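Enoyl-CoA hydratase/isomerase (PDB 3LAO) probably adds water across the double bond of an enoyl-CoA thioester, perhaps a steroid side-chain substrate, and works as a homotrimer of the crotonase family. Local coordinates at residues E17-H21 with L22-G26; L62-G66 with E67-A71; S153-R156 with F157-A161; P193-E196 with L197-A200; S221-Q224 with G225-E228. One frame throughout, in Å; residues are numbered along the deposited sequence. Where two conformers were deposited one is given.

Contact 1: residues E17-H21 with L22-G26; sequences EQRGH and LFLIG
R19 and L24 meet where a methyl group of the leucine sits over one face of the guanidinium, offset toward its rim, with R19 NH2 3.4 Å from L24 CD2. E17 comes to the same methyl from alongside, its extended chain running in the direction of the leucine. The two charged groups join in a side-on salt bridge: R19 NE lies 2.8 Å from E17 OE2, while NH2 bonds to OE1 and more weakly to OE2. OE1 is met on its syn side, but NE approaches OE2 from above the carboxylate plane, so the pair is twisted. A bend at chi3 of R19 (-64°) swings the guanidinium into this place. On the opposite face of the sheet, Q18 OE1 stands at the edge of the F23 ring, 3.6 Å from F23 CD2. Q18 NE2 donates to G20 O at 3.0 Å and to S57 OG. Behind these side chains lies an antiparallel hairpin. E17 with L24 and R19 with L22 are hydrogen-bonded pairs, Q18 with F23 a non-hydrogen-bonded one, and a type II' turn through G20 and H21 closes the end. Helix 196-209 covers R19 and L22 through L201. The chemistry is divided by face: the ion pair lies on the exposed side over L24 CD2, where solvent probably weakens it, while the Q18 amide ties its strand to the turn through G20 O.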
loop_
_atom_site.group_PDB
_atom_site.type_symbol
_atom_site.label_atom_id
_atom_site.label_comp_id
_atom_site.label_asym_id
_atom_site.label_seq_id
_atom_site.Cartn_x
_atom_site.Cartn_y
_atom_site.Cartn_z
ATOM N N GLU B 17 3.250 29.451 -16.463
ATOM C CA GLU B 17 3.068 29.492 -17.909
ATOM C C GLU B 17 1.974 28.544 -18.376
ATOM O O GLU B 17 1.912 27.396 -17.956
ATOM C CB GLU B 17 4.371 29.210 -18.659
ATOM C CG GLU B 17 4.168 28.981 -20.169
ATOM C CD GLU B 17 5.385 28.336 -20.892
ATOM O OE1 GLU B 17 6.460 28.172 -20.244
ATOM O OE2 GLU B 17 5.246 27.988 -22.105
ATOM N N GLN B 18 1.096 29.056 -19.225
ATOM C CA GLN B 18 0.098 28.236 -19.884
ATOM C C GLN B 18 0.729 27.809 -21.169
ATOM O O GLN B 18 1.211 28.646 -21.933
ATOM C CB GLN B 18 -1.160 29.064 -20.166
ATOM C CG GLN B 18 -2.360 28.273 -20.640
ATOM C CD GLN B 18 -3.021 27.518 -19.505
ATOM O OE1 GLN B 18 -3.375 28.136 -18.490
ATOM N NE2 GLN B 18 -3.166 26.169 -19.648
ATOM N N ARG B 19 0.780 26.506 -21.395
ATOM C CA ARG B 19 1.267 25.993 -22.655
ATOM C C ARG B 19 0.285 24.947 -23.234
ATOM O O ARG B 19 0.362 23.753 -22.931
ATOM C CB ARG B 19 2.673 25.452 -22.459
ATOM C CG ARG B 19 3.373 25.151 -23.748
ATOM C CD ARG B 19 4.683 24.441 -23.508
ATOM N NE ARG B 19 5.602 25.306 -22.783
ATOM C CZ ARG B 19 6.847 24.959 -22.465
ATOM N NH1 ARG B 19 7.319 23.764 -22.816
ATOM N NH2 ARG B 19 7.619 25.798 -21.784
ATOM N N GLY B 20 -0.640 25.408 -24.078
ATOM C CA GLY B 20 -1.783 24.610 -24.467
ATOM C C GLY B 20 -2.598 24.209 -23.258
ATOM O O GLY B 20 -2.975 25.072 -22.452
ATOM N N HIS B 21 -2.857 22.908 -23.105
ATOM C CA HIS B 21 -3.594 22.439 -21.939
ATOM C C HIS B 21 -2.682 22.229 -20.710
ATOM O O HIS B 21 -3.137 21.744 -19.658
ATOM C CB HIS B 21 -4.390 21.141 -22.276
ATOM C CG HIS B 21 -5.481 21.357 -23.272
ATOM N ND1 HIS B 21 -5.627 20.580 -24.406
ATOM C CD2 HIS B 21 -6.458 22.297 -23.335
ATOM C CE1 HIS B 21 -6.656 21.024 -25.110
ATOM N NE2 HIS B 21 -7.178 22.065 -24.482
ATOM N N LEU B 22 -1.394 22.552 -20.836
ATOM C CA LEU B 22 -0.479 22.356 -19.703
ATOM C C LEU B 22 -0.265 23.652 -18.902
ATOM O O LEU B 22 -0.176 24.760 -19.472
ATOM C CB LEU B 22 0.873 21.825 -20.172
ATOM C CG LEU B 22 0.858 20.549 -21.006
ATOM C CD1 LEU B 22 2.237 20.027 -21.103
ATOM C CD2 LEU B 22 -0.094 19.499 -20.388
ATOM N N PHE B 23 -0.195 23.510 -17.582
ATOM C CA PHE B 23 -0.010 24.658 -16.704
ATOM C C PHE B 23 1.362 24.468 -16.027
ATOM O O PHE B 23 1.549 23.549 -15.198
ATOM C CB PHE B 23 -1.179 24.790 -15.695
ATOM C CG PHE B 23 -1.171 26.082 -14.922
ATOM C CD1 PHE B 23 -0.515 26.187 -13.723
ATOM C CD2 PHE B 23 -1.781 27.204 -15.425
ATOM C CE1 PHE B 23 -0.463 27.388 -13.046
ATOM C CE2 PHE B 23 -1.741 28.393 -14.745
ATOM C CZ PHE B 23 -1.068 28.475 -13.552
ATOM N N LEU B 24 2.335 25.288 -16.417
ATOM C CA LEU B 24 3.703 25.101 -15.887
ATOM C C LEU B 24 4.033 26.009 -14.704
ATOM O O LEU B 24 3.911 27.214 -14.794
ATOM C CB LEU B 24 4.759 25.272 -16.986
ATOM C CG LEU B 24 4.896 24.161 -18.035
ATOM C CD1 LEU B 24 3.606 23.702 -18.565
ATOM C CD2 LEU B 24 5.726 24.666 -19.183
ATOM N N ILE B 25 4.479 25.412 -13.612
ATOM C CA ILE B 25 4.817 26.142 -12.391
ATOM C C ILE B 25 6.280 25.848 -12.039
ATOM O O ILE B 25 6.671 24.686 -11.848
ATOM C CB ILE B 25 3.895 25.737 -11.226
ATOM C CG1 ILE B 25 2.420 25.901 -11.622
ATOM C CG2 ILE B 25 4.175 26.525 -9.972
ATOM C CD1 ILE B 25 1.427 25.452 -10.531
ATOM N N GLY B 26 7.100 26.900 -12.012
ATOM C CA GLY B 26 8.500 26.747 -11.674
ATOM C C GLY B 26 8.946 27.472 -10.416
ATOM O O GLY B 26 8.795 28.690 -10.307
#

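Contact 2: residues L62-G66 with E67-A71; sequences LFAHG and EHFTA
A64 and F69 meet across the bend that ends strand 59-64, and the chain reaches that meeting in steps. E67 follows G66, and its side chain leads outward. G66 has a positive phi (97°) in a backbone shape that leaves no room for a side chain. H68 is next, and its backbone does the bridging: a water accepts from H68 N at 2.9 Å and lies 2.8 Å from H65 O, to which it can donate. The imidazole of H68 takes another course and packs on R33 and T115. F69 brings the chain back against the strand, with its CA 3.6 Å from A64 CB. Having CG anti to the backbone N (chi1 -172°), it sends its ring back along the strand, so that CD1 meets A64 CB at 3.7 Å and L62 CD2 approaches the ring edge near CZ at 4.4 Å. V110, V112 and C116 also pack on this ring. T70 OG1 is then hydrogen-bonded to N34 O and to the amide G72 N, which can only donate to it, and Q113 NE2 binds both A64 O and G66 O across the bend. Such a strand-to-loop exit belongs to the crotonase fold, in which the loop around A71 probably supplies, as in relatives, one of the backbone N-H groups of the oxyanion hole.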
loop_
_atom_site.group_PDB
_atom_site.type_symbol
_atom_site.label_atom_id
_atom_site.label_comp_id
_atom_site.label_asym_id
_atom_site.label_seq_id
_atom_site.Cartn_x
_atom_site.Cartn_y
_atom_site.Cartn_z
ATOM N N LEU B 62 4.902 20.811 -12.179
ATOM C CA LEU B 62 5.720 21.511 -11.196
ATOM C C LEU B 62 7.178 21.155 -11.405
ATOM O O LEU B 62 7.523 20.003 -11.401
ATOM C CB LEU B 62 5.328 21.120 -9.783
ATOM C CG LEU B 62 6.195 21.630 -8.622
ATOM C CD1 LEU B 62 6.173 23.169 -8.435
ATOM C CD2 LEU B 62 5.655 20.981 -7.394
ATOM N N PHE B 63 8.023 22.166 -11.593
ATOM C CA PHE B 63 9.461 21.973 -11.741
ATOM C C PHE B 63 10.242 23.103 -11.000
ATOM O O PHE B 63 9.651 24.026 -10.383
ATOM C CB PHE B 63 9.809 21.926 -13.241
ATOM C CG PHE B 63 9.739 23.260 -13.916
ATOM C CD1 PHE B 63 8.517 23.828 -14.232
ATOM C CD2 PHE B 63 10.905 23.979 -14.177
ATOM C CE1 PHE B 63 8.436 25.108 -14.865
ATOM C CE2 PHE B 63 10.848 25.273 -14.788
ATOM C CZ PHE B 63 9.606 25.820 -15.141
ATOM N N ALA B 64 11.566 23.021 -11.048
ATOM C CA ALA B 64 12.426 23.998 -10.375
ATOM C C ALA B 64 13.403 24.599 -11.379
ATOM O O ALA B 64 14.025 23.874 -12.172
ATOM C CB ALA B 64 13.182 23.362 -9.184
ATOM N N HIS B 65 13.510 25.927 -11.366
ATOM C CA HIS B 65 14.578 26.597 -12.096
ATOM C C HIS B 65 15.867 26.323 -11.346
ATOM O O HIS B 65 15.840 26.100 -10.128
ATOM C CB HIS B 65 14.305 28.085 -12.184
ATOM C CG HIS B 65 13.081 28.422 -12.983
ATOM N ND1 HIS B 65 13.082 28.467 -14.361
ATOM C CD2 HIS B 65 11.814 28.718 -12.604
ATOM C CE1 HIS B 65 11.876 28.780 -14.790
ATOM N NE2 HIS B 65 11.087 28.942 -13.741
ATOM N N GLY B 66 16.986 26.277 -12.069
ATOM C CA GLY B 66 18.276 26.109 -11.419
ATOM C C GLY B 66 18.709 24.663 -11.448
ATOM O O GLY B 66 18.230 23.891 -12.271
ATOM N N GLU B 67 19.615 24.307 -10.538
ATOM C CA GLU B 67 20.221 22.974 -10.494
ATOM C C GLU B 67 19.624 22.156 -9.358
ATOM O O GLU B 67 19.928 20.978 -9.199
ATOM C CB GLU B 67 21.749 23.086 -10.326
ATOM C CG GLU B 67 22.489 23.697 -11.548
ATOM C CD GLU B 67 23.934 24.145 -11.252
ATOM O OE1 GLU B 67 24.141 24.942 -10.303
ATOM O OE2 GLU B 67 24.858 23.718 -11.983
ATOM N N HIS B 68 18.762 22.783 -8.571
ATOM C CA HIS B 68 18.256 22.153 -7.361
ATOM C C HIS B 68 16.778 22.279 -7.165
ATOM O O HIS B 68 16.240 23.372 -7.117
ATOM C CB HIS B 68 18.994 22.733 -6.161
ATOM C CG HIS B 68 20.458 22.444 -6.190
ATOM N ND1 HIS B 68 20.970 21.192 -5.911
ATOM C CD2 HIS B 68 21.515 23.218 -6.536
ATOM C CE1 HIS B 68 22.284 21.218 -6.057
ATOM N NE2 HIS B 68 22.641 22.435 -6.430
ATOM N N PHE B 69 16.107 21.148 -7.029
ATOM C CA PHE B 69 14.680 21.190 -6.788
ATOM C C PHE B 69 14.333 22.000 -5.527
ATOM O O PHE B 69 13.693 23.047 -5.635
ATOM C CB PHE B 69 14.082 19.797 -6.755
ATOM C CG PHE B 69 12.584 19.800 -6.709
ATOM C CD1 PHE B 69 11.862 20.232 -7.793
ATOM C CD2 PHE B 69 11.907 19.367 -5.581
ATOM C CE1 PHE B 69 10.484 20.257 -7.747
ATOM C CE2 PHE B 69 10.538 19.360 -5.549
ATOM C CZ PHE B 69 9.828 19.818 -6.630
ATOM N N THR B 70 14.751 21.550 -4.349
ATOM C CA THR B 70 14.597 22.384 -3.148
ATOM C C THR B 70 15.473 21.946 -1.980
ATOM O O THR B 70 15.630 20.750 -1.735
ATOM C CB THR B 70 13.136 22.475 -2.646
ATOM O OG1 THR B 70 13.084 23.356 -1.522
ATOM C CG2 THR B 70 12.649 21.139 -2.187
ATOM N N ALA B 71 16.039 22.926 -1.261
ATOM C CA ALA B 71 16.808 22.642 -0.046
ATOM C C ALA B 71 15.890 22.505 1.158
ATOM O O ALA B 71 16.357 22.288 2.277
ATOM C CB ALA B 71 17.866 23.708 0.209
HETATM O O HOH W 1 17.654 25.453 -8.151
#

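Contact 3: residues S153-R156 with F157-A161; sequences STVR and FPRAA
The first turn of helix 156-161 begins where V155 and R156 hand their carbonyls to residues four positions on, and it is buried close to a subunit boundary. R159 N bonds to V155 O at 2.9 Å, and A160 N to R156 O at 2.8 Å. The P158 ring packs on the carbonyls before it: CD lies 3.1 Å from T154 O and 3.2 Å from V155 O. Proline has no amide hydrogen, and its CD takes that side of the ring nitrogen. R159 makes the main side-chain contact. With CG beside the backbone N (chi1 -63°) and a further bend at chi2 (-50°), the chain folds back over the start of the helix, so that its CG comes within 3.0 Å of V155 O. Farther out, the two side chains run alongside each other, and V155 CG1 lies over one face of the guanidinium, 3.8 Å from R159 NH1. That same NH1 donates to E228 O, which fixes the group from its far end. R156 leaves in another direction, forming salt bridges with D227 and E122 and hydrogen bonds to the carbonyls of W97 and G98. In the second subunit, S221 OG bonds to S153 O, and R159 packs on its own counterpart, R159 of that subunit. The arrangement is that of a proline-containing first helical turn, a place where proline costs no helix hydrogen bond, set here in the trimer interface.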
loop_
_atom_site.group_PDB
_atom_site.type_symbol
_atom_site.label_atom_id
_atom_site.label_comp_id
_atom_site.label_asym_id
_atom_site.label_seq_id
_atom_site.Cartn_x
_atom_site.Cartn_y
_atom_site.Cartn_z
ATOM N N SER B 153 7.053 14.813 7.670
ATOM C CA SER B 153 6.856 13.451 7.162
ATOM C C SER B 153 5.398 12.981 7.149
ATOM O O SER B 153 4.591 13.335 8.013
ATOM C CB SER B 153 7.722 12.446 7.927
ATOM O OG SER B 153 7.360 11.119 7.584
ATOM N N THR B 154 5.079 12.150 6.170
ATOM C CA THR B 154 3.700 11.835 5.899
ATOM C C THR B 154 3.474 10.358 5.872
ATOM O O THR B 154 4.399 9.584 6.024
ATOM C CB THR B 154 3.307 12.365 4.524
ATOM O OG1 THR B 154 4.504 12.602 3.760
ATOM C CG2 THR B 154 2.506 13.644 4.680
ATOM N N VAL B 155 2.224 9.985 5.643
ATOM C CA VAL B 155 1.860 8.603 5.407
ATOM C C VAL B 155 2.160 8.178 3.972
ATOM O O VAL B 155 2.200 6.969 3.669
ATOM C CB VAL B 155 0.382 8.437 5.603
ATOM C CG1 VAL B 155 0.105 7.139 6.353
ATOM C CG2 VAL B 155 -0.126 9.653 6.346
ATOM N N ARG B 156 2.344 9.167 3.095
ATOM C CA ARG B 156 2.574 8.896 1.686
ATOM C C ARG B 156 3.848 8.084 1.509
ATOM O O ARG B 156 3.879 7.101 0.752
ATOM C CB ARG B 156 2.599 10.191 0.871
ATOM C CG ARG B 156 1.311 10.978 1.061
ATOM C CD ARG B 156 0.843 11.723 -0.189
ATOM N NE ARG B 156 -0.386 12.460 0.106
ATOM C CZ ARG B 156 -0.469 13.770 0.345
ATOM N NH1 ARG B 156 0.626 14.553 0.292
ATOM N NH2 ARG B 156 -1.662 14.294 0.644
ATOM N N PHE B 157 4.892 8.471 2.234
ATOM C CA PHE B 157 6.151 7.754 2.163
ATOM C C PHE B 157 5.945 6.235 2.487
ATOM O O PHE B 157 6.286 5.372 1.662
ATOM C CB PHE B 157 7.162 8.436 3.077
ATOM C CG PHE B 157 8.601 8.165 2.710
ATOM C CD1 PHE B 157 8.967 6.974 2.107
ATOM C CD2 PHE B 157 9.586 9.089 3.008
ATOM C CE1 PHE B 157 10.273 6.710 1.796
ATOM C CE2 PHE B 157 10.906 8.830 2.708
ATOM C CZ PHE B 157 11.250 7.626 2.106
ATOM N N PRO B 158 5.337 5.903 3.653
ATOM C CA PRO B 158 5.127 4.472 3.943
ATOM C C PRO B 158 4.179 3.789 2.965
ATOM O O PRO B 158 4.423 2.624 2.663
ATOM C CB PRO B 158 4.525 4.459 5.352
ATOM C CG PRO B 158 4.884 5.803 5.956
ATOM C CD PRO B 158 5.129 6.768 4.843
ATOM N N ARG B 159 3.130 4.477 2.497
ATOM C CA ARG B 159 2.244 3.956 1.443
ATOM C C ARG B 159 3.024 3.606 0.198
ATOM O O ARG B 159 2.867 2.514 -0.318
ATOM C CB ARG B 159 1.121 4.934 1.083
ATOM C CG ARG B 159 0.175 5.221 2.221
ATOM C CD ARG B 159 -0.320 3.923 2.854
ATOM N NE ARG B 159 -1.187 4.171 4.001
ATOM C CZ ARG B 159 -1.011 3.636 5.206
ATOM N NH1 ARG B 159 -1.856 3.943 6.175
ATOM N NH2 ARG B 159 0.001 2.801 5.444
ATOM N N ALA B 160 3.894 4.509 -0.270
ATOM C CA ALA B 160 4.706 4.170 -1.419
ATOM C C ALA B 160 5.718 3.076 -1.082
ATOM O O ALA B 160 5.724 2.014 -1.725
ATOM C CB ALA B 160 5.411 5.375 -1.972
ATOM N N ALA B 161 6.576 3.334 -0.086
ATOM C CA ALA B 161 7.772 2.490 0.121
ATOM C C ALA B 161 7.529 1.221 0.962
ATOM O O ALA B 161 8.344 0.304 0.971
ATOM C CB ALA B 161 8.953 3.333 0.692
#

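Contact 4: residues P193-E196 with L197-A200; sequences PGEE and LARA
E195 and E196 pass their carbonyls to R199 and A200 in the amino-terminal first turn of helix 196-209, which follows strand 189-191. The packing is close on the sheet side. A200 N bonds to E196 O at 2.9 Å, and A200 packs on V109 and A111. E196 keeps its CG between the backbone N and the carbonyl carbon (chi1 68°), a crowded position that presses CG to within 3.4 Å of L197 N. A second bend at chi2 (-74°) turns the carboxylate back along the chain, where OE1 takes a weak hydrogen bond from G194 N. Strand residues V131, A133 and V191 line the same glutamate. L197 packs on V61 and F63 but remains partly exposed. The other side is looser. R199 N reaches E195 O in a longer, more bent bond of 3.1 Å, and the arginine side chain packs on V131 and V191 before its head reaches a salt bridge with E202. E195 is itself exposed, bent at chi2, and its OE2 comes only as near as 3.7 Å to A198 CB. One water links the two segments, donating to G194 O at 3.0 Å and accepting from A198 N at 2.9 Å.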
loop_
_atom_site.group_PDB
_atom_site.type_symbol
_atom_site.label_atom_id
_atom_site.label_comp_id
_atom_site.label_asym_id
_atom_site.label_seq_id
_atom_site.Cartn_x
_atom_site.Cartn_y
_atom_site.Cartn_z
ATOM N N PRO B 193 20.419 13.360 -16.554
ATOM C CA PRO B 193 20.330 14.730 -16.013
ATOM C C PRO B 193 20.064 15.696 -17.157
ATOM O O PRO B 193 20.678 15.535 -18.210
ATOM C CB PRO B 193 21.727 14.980 -15.407
ATOM C CG PRO B 193 22.355 13.652 -15.277
ATOM C CD PRO B 193 21.756 12.773 -16.356
ATOM N N GLY B 194 19.158 16.649 -16.970
ATOM C CA GLY B 194 18.762 17.533 -18.061
ATOM C C GLY B 194 17.526 17.126 -18.852
ATOM O O GLY B 194 17.016 17.902 -19.658
ATOM N N GLU B 195 17.048 15.904 -18.611
ATOM C CA GLU B 195 15.920 15.355 -19.354
ATOM C C GLU B 195 14.660 15.263 -18.505
ATOM O O GLU B 195 13.619 14.821 -18.986
ATOM C CB GLU B 195 16.253 13.963 -19.900
ATOM C CG GLU B 195 17.011 13.985 -21.201
ATOM C CD GLU B 195 16.417 15.005 -22.172
ATOM O OE1 GLU B 195 17.122 16.005 -22.459
ATOM O OE2 GLU B 195 15.246 14.824 -22.620
ATOM N N GLU B 196 14.733 15.676 -17.248
ATOM C CA GLU B 196 13.607 15.412 -16.377
ATOM C C GLU B 196 12.380 16.252 -16.763
ATOM O O GLU B 196 11.248 15.779 -16.674
ATOM C CB GLU B 196 13.974 15.496 -14.883
ATOM C CG GLU B 196 14.331 16.888 -14.376
ATOM C CD GLU B 196 15.736 17.397 -14.821
ATOM O OE1 GLU B 196 16.557 16.608 -15.375
ATOM O OE2 GLU B 196 16.007 18.609 -14.604
ATOM N N LEU B 197 12.581 17.477 -17.215
ATOM C CA LEU B 197 11.414 18.295 -17.504
ATOM C C LEU B 197 10.820 17.873 -18.836
ATOM O O LEU B 197 9.601 17.803 -18.962
ATOM C CB LEU B 197 11.738 19.779 -17.501
ATOM C CG LEU B 197 10.547 20.688 -17.817
ATOM C CD1 LEU B 197 9.309 20.515 -16.897
ATOM C CD2 LEU B 197 11.033 22.115 -17.822
ATOM N N ALA B 198 11.664 17.552 -19.819
ATOM C CA ALA B 198 11.139 17.115 -21.113
ATOM C C ALA B 198 10.276 15.877 -20.930
ATOM O O ALA B 198 9.237 15.701 -21.591
ATOM C CB ALA B 198 12.233 16.826 -22.069
ATOM N N ARG B 199 10.715 15.022 -20.023
ATOM C CA ARG B 199 10.040 13.764 -19.762
ATOM C C ARG B 199 8.749 13.981 -18.986
ATOM O O ARG B 199 7.704 13.458 -19.355
ATOM C CB ARG B 199 10.958 12.843 -18.995
ATOM C CG ARG B 199 10.434 11.453 -18.951
ATOM C CD ARG B 199 10.137 10.957 -20.366
ATOM N NE ARG B 199 9.301 9.775 -20.296
ATOM C CZ ARG B 199 9.096 8.941 -21.307
ATOM N NH1 ARG B 199 9.696 9.157 -22.479
ATOM N NH2 ARG B 199 8.298 7.881 -21.141
ATOM N N ALA B 200 8.819 14.778 -17.925
ATOM C CA ALA B 200 7.619 15.182 -17.210
ATOM C C ALA B 200 6.554 15.764 -18.151
ATOM O O ALA B 200 5.370 15.432 -18.056
ATOM C CB ALA B 200 7.962 16.181 -16.062
HETATM O O HOH W 2 14.219 18.854 -19.715
#

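Contact 5: residues S221-Q224 with G225-E228; sequences SAFQ and GRDE
F223 and R226 lie side by side and point the same way from the two ends of a type II beta turn. F223 has CG beside its backbone N, opposite the carbonyl carbon (chi1 -78°). R226 instead places CG beside its carbonyl carbon (chi1 -177°) and stays extended as far as NE, so its outer part, from CD to NH1, runs beside the ring edge. R226 CD passes 4.1 Å from F223 CD1. At the end, NH1 arrives near the ring plane, at the edge, 3.5 Å from F223 CE1; the guanidinium and ring planes are inclined by 42°. Nearer the backbone, R226 CB lies 3.9 Å from F223 O. G225, with a positive phi, occupies the third position of this turn and opens a second one, of type I, in which E228 N bonds to G225 O at 3.1 Å. Q224, bent at chi2, packs on V155 of the third subunit. That subunit also brings W163, whose indole forms a cation-pi contact with R226 and meets the F223 ring nearly parallel. D227 and E228 make no side-chain contact with 221-224; E228 OE2 forms a salt bridge with R236. The ring edge seen by NH1 carries slightly positive hydrogens, so the local contact is probably one of packing and shape more than of attraction. Attraction for the guanidinium more probably comes from the cation-pi contact with W163 of the third subunit, which would link the conformation of this pair to trimer assembly.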
loop_
_atom_site.group_PDB
_atom_site.type_symbol
_atom_site.label_atom_id
_atom_site.label_comp_id
_atom_site.label_asym_id
_atom_site.label_seq_id
_atom_site.Cartn_x
_atom_site.Cartn_y
_atom_site.Cartn_z
ATOM N N SER B 221 -12.001 9.256 -7.170
ATOM C CA SER B 221 -12.068 7.902 -6.560
ATOM C C SER B 221 -10.800 7.503 -5.807
ATOM O O SER B 221 -10.861 6.930 -4.722
ATOM C CB SER B 221 -12.359 6.839 -7.600
ATOM O OG SER B 221 -13.627 7.082 -8.120
ATOM N N ALA B 222 -9.649 7.806 -6.394
ATOM C CA ALA B 222 -8.369 7.387 -5.822
ATOM C C ALA B 222 -8.126 8.086 -4.488
ATOM O O ALA B 222 -7.729 7.444 -3.499
ATOM C CB ALA B 222 -7.230 7.651 -6.817
ATOM N N PHE B 223 -8.456 9.380 -4.450
ATOM C CA PHE B 223 -8.280 10.209 -3.269
ATOM C C PHE B 223 -9.038 9.719 -2.036
ATOM O O PHE B 223 -8.827 10.251 -0.965
ATOM C CB PHE B 223 -8.631 11.672 -3.553
ATOM C CG PHE B 223 -7.552 12.449 -4.303
ATOM C CD1 PHE B 223 -6.215 12.310 -3.991
ATOM C CD2 PHE B 223 -7.895 13.371 -5.272
ATOM C CE1 PHE B 223 -5.235 13.031 -4.673
ATOM C CE2 PHE B 223 -6.926 14.093 -5.946
ATOM C CZ PHE B 223 -5.588 13.910 -5.659
ATOM N N GLN B 224 -9.897 8.709 -2.170
ATOM C CA GLN B 224 -10.572 8.106 -1.004
ATOM C C GLN B 224 -9.652 7.394 -0.007
ATOM O O GLN B 224 -9.062 6.343 -0.303
ATOM C CB GLN B 224 -11.657 7.137 -1.440
ATOM C CG GLN B 224 -12.716 7.807 -2.258
ATOM C CD GLN B 224 -13.070 9.188 -1.725
ATOM O OE1 GLN B 224 -12.472 10.186 -2.122
ATOM N NE2 GLN B 224 -14.045 9.248 -0.821
ATOM N N GLY B 225 -9.545 7.965 1.185
ATOM C CA GLY B 225 -8.771 7.379 2.259
ATOM C C GLY B 225 -7.299 7.245 1.949
ATOM O O GLY B 225 -6.597 6.466 2.581
ATOM N N ARG B 226 -6.829 8.011 0.978
ATOM C CA ARG B 226 -5.438 7.944 0.558
ATOM C C ARG B 226 -4.457 8.131 1.721
ATOM O O ARG B 226 -3.473 7.402 1.844
ATOM C CB ARG B 226 -5.171 8.973 -0.539
ATOM C CG ARG B 226 -3.773 8.943 -1.088
ATOM C CD ARG B 226 -3.414 10.265 -1.717
ATOM N NE ARG B 226 -2.120 10.209 -2.380
ATOM C CZ ARG B 226 -1.555 11.239 -2.992
ATOM N NH1 ARG B 226 -2.171 12.409 -3.024
ATOM N NH2 ARG B 226 -0.375 11.101 -3.568
ATOM N N ASP B 227 -4.733 9.107 2.575
ATOM C CA ASP B 227 -3.833 9.437 3.667
ATOM C C ASP B 227 -4.311 8.902 5.007
ATOM O O ASP B 227 -3.782 9.272 6.043
ATOM C CB ASP B 227 -3.639 10.948 3.740
ATOM C CG ASP B 227 -3.426 11.569 2.375
ATOM O OD1 ASP B 227 -2.577 11.056 1.621
ATOM O OD2 ASP B 227 -4.109 12.560 2.057
ATOM N N GLU B 228 -5.314 8.032 4.980
ATOM C CA GLU B 228 -5.841 7.427 6.194
ATOM C C GLU B 228 -4.750 6.637 6.910
ATOM O O GLU B 228 -4.100 5.786 6.316
ATOM C CB GLU B 228 -7.038 6.538 5.857
ATOM C CG GLU B 228 -6.950 5.111 6.364
ATOM C CD GLU B 228 -8.281 4.389 6.288
ATOM O OE1 GLU B 228 -8.877 4.355 5.195
ATOM O OE2 GLU B 228 -8.734 3.860 7.320
#

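Two groups emerge. Contacts 1 and 2 sit on neighbouring strands of one sheet, where F63 N lies 2.9 Å from I25 O, a probable hydrogen bond, although their centres are 16 Å apart. Contact 4 joins this group from a helix laid on the sheet, with L197 CD1 4.0 Å from F63 CB of contact 2. Contacts 3 and 5, with centres about 13 Å apart, form the other group; a salt bridge joins them, R156 NE to D227 OD1, 3.0 Å, and both contacts touch other subunits. Centres of contacts 1 and 3 are about 28 Å apart. Since substrate probably binds in tunnels between subunits, contacts 3 and 5 belong to the assembly that would form them, while contact 2 leads toward the presumed oxyanion hole.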